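Local coordinates for succinate--CoA ligase subunit alpha (Campylobacter jejuni, PDB 6MEL), which serves as the alpha subunit of a two-subunit CoA ligase, joining a Rossmann-like CoA-binding domain to a CoA-ligase domain, at residues E132-L135 against G136-G140; T158-A161 against A162-V166; G281-I284 against Q285-L288. All blocks are in the same frame, centred on the assembly; numbering follows the deposited sequence.

Interaction 1: E132-L135 against G136-G140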
loop_
_atom_site.group_PDB
_atom_site.type_symbol
_atom_site.label_atom_id
_atom_site.label_comp_id
_atom_site.label_asym_id
_atom_site.label_seq_id
_atom_site.Cartn_x
_atom_site.Cartn_y
_atom_site.Cartn_z
ATOM N N GLU A 132 22.912 -6.223 20.214
ATOM C CA GLU A 132 22.306 -6.910 21.348
ATOM C C GLU A 132 21.298 -7.954 20.874
ATOM O O GLU A 132 21.280 -9.072 21.376
ATOM C CB GLU A 132 21.608 -5.930 22.280
ATOM C CG GLU A 132 22.471 -5.321 23.376
ATOM C CD GLU A 132 21.631 -4.692 24.497
ATOM O OE1 GLU A 132 20.982 -5.457 25.307
ATOM O OE2 GLU A 132 21.579 -3.432 24.549
ATOM N N CYS A 133 20.364 -7.553 19.999
ATOM C CA CYS A 133 19.328 -8.464 19.546
ATOM C C CYS A 133 18.657 -7.900 18.303
ATOM O O CYS A 133 18.626 -6.677 18.067
ATOM C CB CYS A 133 18.265 -8.701 20.610
ATOM S SG CYS A 133 17.278 -7.228 20.966
ATOM N N LYS A 134 18.090 -8.806 17.529
ATOM C CA LYS A 134 17.313 -8.414 16.371
ATOM C C LYS A 134 16.126 -9.370 16.208
ATOM O O LYS A 134 16.240 -10.582 16.427
ATOM C CB LYS A 134 18.230 -8.308 15.149
ATOM C CG LYS A 134 18.368 -9.551 14.292
ATOM C CD LYS A 134 19.275 -9.335 13.125
ATOM C CE LYS A 134 19.397 -10.512 12.169
ATOM N NZ LYS A 134 18.251 -10.544 11.225
ATOM N N LEU A 135 14.967 -8.791 15.891
ATOM C CA LEU A 135 13.720 -9.562 15.696
ATOM C C LEU A 135 13.189 -9.187 14.322
ATOM O O LEU A 135 12.548 -8.130 14.158
ATOM C CB LEU A 135 12.690 -9.203 16.761
ATOM C CG LEU A 135 12.895 -9.706 18.192
ATOM C CD1 LEU A 135 14.007 -8.943 18.891
ATOM C CD2 LEU A 135 11.621 -9.515 18.974
ATOM N N GLY A 136 13.531 -10.006 13.330
ATOM C CA GLY A 136 13.189 -9.687 11.970
ATOM C C GLY A 136 14.303 -10.032 11.010
ATOM O O GLY A 136 15.082 -10.964 11.274
ATOM N N ILE A 137 14.311 -9.309 9.894
ATOM C CA ILE A 137 15.017 -9.694 8.686
ATOM C C ILE A 137 16.115 -8.670 8.359
ATOM O O ILE A 137 16.695 -8.686 7.262
ATOM C CB ILE A 137 14.045 -9.837 7.501
ATOM C CG1 ILE A 137 13.406 -8.493 7.138
ATOM C CG2 ILE A 137 13.007 -10.933 7.753
ATOM C CD1 ILE A 137 12.582 -8.527 5.834
ATOM N N MET A 138 16.414 -7.757 9.291
ATOM C CA MET A 138 17.427 -6.744 8.978
ATOM C C MET A 138 18.839 -7.339 9.072
ATOM O O MET A 138 19.092 -8.223 9.890
ATOM C CB MET A 138 17.302 -5.524 9.891
ATOM C CG MET A 138 17.583 -5.810 11.345
ATOM S SD MET A 138 16.281 -6.805 12.156
ATOM C CE MET A 138 14.994 -5.553 12.178
ATOM N N PRO A 139 19.800 -6.819 8.261
ATOM C CA PRO A 139 21.214 -7.205 8.335
ATOM C C PRO A 139 21.883 -6.644 9.599
ATOM O O PRO A 139 22.124 -5.427 9.723
ATOM C CB PRO A 139 21.827 -6.605 7.072
ATOM C CG PRO A 139 20.950 -5.365 6.786
ATOM C CD PRO A 139 19.556 -5.803 7.213
ATOM N N GLY A 140 22.155 -7.546 10.546
ATOM C CA GLY A 140 22.635 -7.157 11.878
ATOM C C GLY A 140 23.892 -6.294 11.850
ATOM O O GLY A 140 24.031 -5.331 12.624
#
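Past Lys134 and Leu135 the strand 133-136 finishes at Gly136, whose positive phi of 140° suits glycine, and the chain curls round through Ile137 and Met138 to Gly140 so that two of its carbonyl groups face the Lys134 side chain. Lys134 spans the inside of this curve. Its aliphatic part is extended and bends only at the last torsion (chi4 81°), which swings the ammonium group in between the backbone oxygens. NZ donates to Met138 O at 2.8 Å, from a position tilted out of that carbonyl's plane, and makes a second, weak hydrogen bond to Gly136 O at 3.2 Å. The ammonium group is buried, and the two carbonyl dipoles probably help to balance its charge. The curve follows an edge strand of the second of the chain's two seven-stranded mixed sheets: 133-136 runs antiparallel to 126-129, and enters through a classic beta bulge at which Glu132 and Cys133 both face one residue of that neighbour. Met138 folds back alongside the lysine, the two side chains running past each other in opposite directions. With its chain bent at both chi2 and chi3, it sets SD 3.9 Å from Lys134 CB and 4.0 Å from Lys134 CD, while CE ends 4.1 Å from Leu135 O. Farther along the turn, Gly140 CA comes within 4.2 Å of Lys134 CD. Cys28 and Tyr31 of helix 19-31 also touch Lys134, Ile128 touches both Lys134 and Met138, and Pro139 packs on the backbone of the other protein's chain.

Interaction 2: T158-A161 against A162-V166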
loop_
_atom_site.group_PDB
_atom_site.type_symbol
_atom_site.label_atom_id
_atom_site.label_comp_id
_atom_site.label_asym_id
_atom_site.label_seq_id
_atom_site.Cartn_x
_atom_site.Cartn_y
_atom_site.Cartn_z
ATOM N N THR A 158 15.855 2.006 5.443
ATOM C CA THR A 158 16.282 2.055 6.824
ATOM C C THR A 158 17.769 1.669 6.961
ATOM O O THR A 158 18.518 2.256 7.743
ATOM C CB THR A 158 15.426 1.114 7.683
ATOM O OG1 THR A 158 14.023 1.321 7.496
ATOM C CG2 THR A 158 15.778 1.246 9.142
ATOM N N TYR A 159 18.200 0.669 6.187
ATOM C CA TYR A 159 19.574 0.166 6.256
ATOM C C TYR A 159 20.487 1.229 5.646
ATOM O O TYR A 159 21.576 1.486 6.149
ATOM C CB TYR A 159 19.719 -1.198 5.545
ATOM C CG TYR A 159 18.641 -2.224 5.847
ATOM C CD1 TYR A 159 17.908 -2.197 7.025
ATOM C CD2 TYR A 159 18.306 -3.194 4.922
ATOM C CE1 TYR A 159 16.880 -3.104 7.268
ATOM C CE2 TYR A 159 17.287 -4.110 5.148
ATOM C CZ TYR A 159 16.546 -4.053 6.314
ATOM O OH TYR A 159 15.546 -4.967 6.535
ATOM N N GLU A 160 20.034 1.813 4.529
ATOM C CA GLU A 160 20.744 2.908 3.872
ATOM C C GLU A 160 20.959 4.041 4.891
ATOM O O GLU A 160 22.062 4.589 4.987
ATOM C CB GLU A 160 19.974 3.398 2.646
ATOM C CG GLU A 160 20.521 4.646 1.989
ATOM C CD GLU A 160 21.944 4.556 1.468
ATOM O OE1 GLU A 160 22.328 3.462 1.009
ATOM O OE2 GLU A 160 22.692 5.581 1.559
ATOM N N ALA A 161 19.909 4.427 5.629
ATOM C CA ALA A 161 20.015 5.529 6.620
ATOM C C ALA A 161 20.974 5.128 7.748
ATOM O O ALA A 161 21.885 5.900 8.110
ATOM C CB ALA A 161 18.657 5.900 7.149
ATOM N N ALA A 162 20.803 3.902 8.259
ATOM C CA ALA A 162 21.630 3.421 9.347
ATOM C C ALA A 162 23.098 3.457 8.922
ATOM O O ALA A 162 23.973 3.904 9.657
ATOM C CB ALA A 162 21.206 2.038 9.779
ATOM N N ASN A 163 23.352 3.020 7.691
ATOM C CA ASN A 163 24.703 2.937 7.192
ATOM C C ASN A 163 25.301 4.343 7.078
ATOM O O ASN A 163 26.517 4.534 7.392
ATOM C CB ASN A 163 24.760 2.157 5.876
ATOM C CG ASN A 163 26.135 1.620 5.579
ATOM O OD1 ASN A 163 26.787 1.111 6.484
ATOM N ND2 ASN A 163 26.582 1.784 4.345
ATOM N N GLN A 164 24.509 5.321 6.595
ATOM C CA GLN A 164 25.000 6.697 6.503
ATOM C C GLN A 164 25.382 7.210 7.913
ATOM O O GLN A 164 26.347 7.988 8.117
ATOM C CB GLN A 164 23.972 7.623 5.867
ATOM C CG GLN A 164 23.751 7.407 4.373
ATOM C CD GLN A 164 22.631 8.313 3.917
ATOM O OE1 GLN A 164 22.371 9.317 4.565
ATOM N NE2 GLN A 164 21.953 7.969 2.825
ATOM N N VAL A 165 24.602 6.827 8.915
ATOM C CA VAL A 165 24.859 7.339 10.240
ATOM C C VAL A 165 26.153 6.707 10.777
ATOM O O VAL A 165 26.948 7.396 11.429
ATOM C CB VAL A 165 23.659 7.077 11.158
ATOM C CG1 VAL A 165 24.024 7.280 12.619
ATOM C CG2 VAL A 165 22.458 7.924 10.760
ATOM N N VAL A 166 26.351 5.407 10.532
ATOM C CA VAL A 166 27.546 4.710 11.008
ATOM C C VAL A 166 28.782 5.273 10.278
ATOM O O VAL A 166 29.739 5.660 10.938
ATOM C CB VAL A 166 27.428 3.195 10.853
ATOM C CG1 VAL A 166 28.728 2.446 11.146
ATOM C CG2 VAL A 166 26.302 2.643 11.707
HETATM O O HOH W 1 24.794 3.358 2.687
#
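Residues 158-161 and 162-166 are successive turns of helix 156-167, joined by regular i to i+4 bonds that run from Ala162 N to Thr158 O (2.9 Å) through to Val165 N to Ala161 O (3.0 Å). One turn apart, on the flank that faces the other protein's chain and helix 280-288, Glu160 and Gln164 are tied through their side chains. Gln164 NE2 donates to Glu160 OE2 at 2.8 Å, almost straight at 175°; the acceptor lies in the amide plane and offers its anti lone pair, although amide and carboxylate planes are 62° apart. Glu160 reaches up the helix because CG is anti to N and the chain then bends at chi2 (60°). A water accepts from Asn163 ND2 at 2.9 Å and donates weakly to Glu160 OE1 at 3.0 Å. Ala162 and Val165 pack on Leu150, Val148 and Ile172, as befits the helix of a beta-alpha-beta unit with strands 148-152 and 172-177; the side chain of Tyr159 comes to about 4 Å from a bound citric acid, probably from the crystallisation liquor. Gln164 NE2 also bonds Pro277 O, and Glu160 OE1 forms a salt bridge with a basic side chain of the other protein's chain. The carboxylate therefore divides its work, OE2 holding the Gln164 amide and OE1 facing the partner subunit, and the bond within the helix probably helps to orient it.

Interaction 3: G281-I284 against Q285-L288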
loop_
_atom_site.group_PDB
_atom_site.type_symbol
_atom_site.label_atom_id
_atom_site.label_comp_id
_atom_site.label_asym_id
_atom_site.label_seq_id
_atom_site.Cartn_x
_atom_site.Cartn_y
_atom_site.Cartn_z
ATOM N N GLY A 281 22.787 10.921 7.068
ATOM C CA GLY A 281 23.980 10.876 7.917
ATOM C C GLY A 281 24.563 12.276 8.145
ATOM O O GLY A 281 24.881 12.658 9.253
ATOM N N GLU A 282 24.673 13.052 7.072
ATOM C CA GLU A 282 25.225 14.380 7.169
ATOM C C GLU A 282 24.381 15.240 8.111
ATOM O O GLU A 282 24.940 16.072 8.829
ATOM C CB GLU A 282 25.318 15.043 5.806
ATOM C CG GLU A 282 26.455 14.505 4.954
ATOM C CD GLU A 282 26.705 15.368 3.713
ATOM O OE1 GLU A 282 26.222 16.516 3.694
ATOM O OE2 GLU A 282 27.305 14.870 2.746
ATOM N N GLU A 283 23.048 15.056 8.105
ATOM C CA GLU A 283 22.202 15.880 8.959
ATOM C C GLU A 283 22.495 15.566 10.424
ATOM O O GLU A 283 22.571 16.468 11.274
ATOM C CB GLU A 283 20.714 15.699 8.658
ATOM C CG GLU A 283 19.847 16.795 9.215
ATOM C CD GLU A 283 20.009 18.151 8.538
ATOM O OE1 GLU A 283 20.726 18.232 7.535
ATOM O OE2 GLU A 283 19.458 19.112 9.056
ATOM N N ILE A 284 22.659 14.286 10.731
ATOM C CA ILE A 284 23.018 13.892 12.073
ATOM C C ILE A 284 24.369 14.525 12.493
ATOM O O ILE A 284 24.512 14.971 13.641
ATOM C CB ILE A 284 23.013 12.359 12.191
ATOM C CG1 ILE A 284 21.575 11.793 12.264
ATOM C CG2 ILE A 284 23.851 11.895 13.359
ATOM C CD1 ILE A 284 20.786 12.170 13.485
ATOM N N GLN A 285 25.361 14.538 11.607
ATOM C CA GLN A 285 26.663 15.197 11.882
ATOM C C GLN A 285 26.488 16.699 12.148
ATOM O O GLN A 285 27.089 17.210 13.061
ATOM C CB GLN A 285 27.617 15.078 10.708
ATOM C CG GLN A 285 28.041 13.653 10.429
ATOM C CD GLN A 285 29.048 13.707 9.313
ATOM O OE1 GLN A 285 28.741 13.443 8.157
ATOM N NE2 GLN A 285 30.229 14.192 9.655
ATOM N N LYS A 286 25.643 17.381 11.375
ATOM C CA LYS A 286 25.347 18.774 11.657
ATOM C C LYS A 286 24.850 18.946 13.084
ATOM O O LYS A 286 25.189 19.931 13.750
ATOM C CB LYS A 286 24.248 19.340 10.765
ATOM C CG LYS A 286 24.676 19.745 9.367
ATOM C CD LYS A 286 23.638 20.687 8.760
ATOM C CE LYS A 286 23.513 20.569 7.251
ATOM N NZ LYS A 286 22.088 20.695 6.823
ATOM N N ILE A 287 23.958 18.040 13.508
ATOM C CA ILE A 287 23.294 18.203 14.766
ATOM C C ILE A 287 24.266 17.876 15.899
ATOM O O ILE A 287 24.369 18.628 16.840
ATOM C CB ILE A 287 22.011 17.349 14.835
ATOM C CG1 ILE A 287 20.898 17.918 13.948
ATOM C CG2 ILE A 287 21.538 17.175 16.268
ATOM C CD1 ILE A 287 19.859 16.888 13.589
ATOM N N LEU A 288 24.945 16.737 15.812
ATOM C CA LEU A 288 25.680 16.219 16.944
ATOM C C LEU A 288 27.136 16.716 16.928
ATOM O O LEU A 288 27.780 16.643 17.934
ATOM C CB LEU A 288 25.650 14.694 16.900
ATOM C CG LEU A 288 24.293 14.055 17.175
ATOM C CD1 LEU A 288 24.439 12.550 17.175
ATOM C CD2 LEU A 288 23.699 14.531 18.487
#
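Lys286 NZ meets Glu283 OE1 at 2.9 Å in a salt bridge that joins positions three apart on one helix. The ammonium approaches the carboxylate on its syn side, 21° out of the plane. Glu283 is brought there by a bend at chi2 (69°) after a CG anti to its backbone N, and the lysine chain, kinked near its end, passes across it. On another face of the helix Ile284 and Leu288 lie side by side and point the same way, with Ile284 CG2 and Leu288 CD1 3.9 Å apart. Gln285 and Glu282 make only a loose approach, OE1 of Gln285 standing 4.1 Å from Glu282 CG, with amide and carboxylate planes at right angles. Beneath the side chains runs the i to i+4 ladder of helix 280-288, the last helix of the chain. Near its end Ile284 O receives two donors, Leu288 N at 2.8 Å and, weakly, Ile287 N at 3.1 Å; the same Ile287 N also bonds Glu283 O. The hydrophobic side of the helix settles on the last three strands, 203-209, 230-235 and 272-273, of the chain's second seven-stranded mixed sheet: Ile284 touches Val231, Ala203 and Val205, Ile287 rests on Val231, His272 and Pro229, and Leu288 reaches Cys147 and Tyr170. The side chain of Glu283 belongs partly to this shell as well, touching Val231, His272 and Val274. Farther out, Glu282 OE2 forms a salt bridge with a basic side chain of the other protein's chain, and at the start of the segment the backbone N of Gly281 is hydrogen-bonded to Gln164 OE1, which ties the helix to its neighbour 156-167.

Overall arrangement
The three contacts follow one another along the chain, and all lie in or against the second of its two seven-stranded mixed sheets. Interaction 1 lies at strand 133-136, outermost in this chain, and the loop after it, interaction 2 in helix 156-167, and interaction 3 in the terminal helix 280-288. Tyr159 joins the first two, whose centres are 14 Å apart: its CE2 lies 3.5 Å from Pro139 CD. Interactions 2 and 3 are 12 Å apart between centres and meet through Gln164 OE1 and Gly281 N and where Val165 packs on Ile284. Interactions 1 and 3 do not touch, their nearest atoms being about 16 Å apart. Helix 156-167 thus bridges the two others, and each contact also touches the partner subunit.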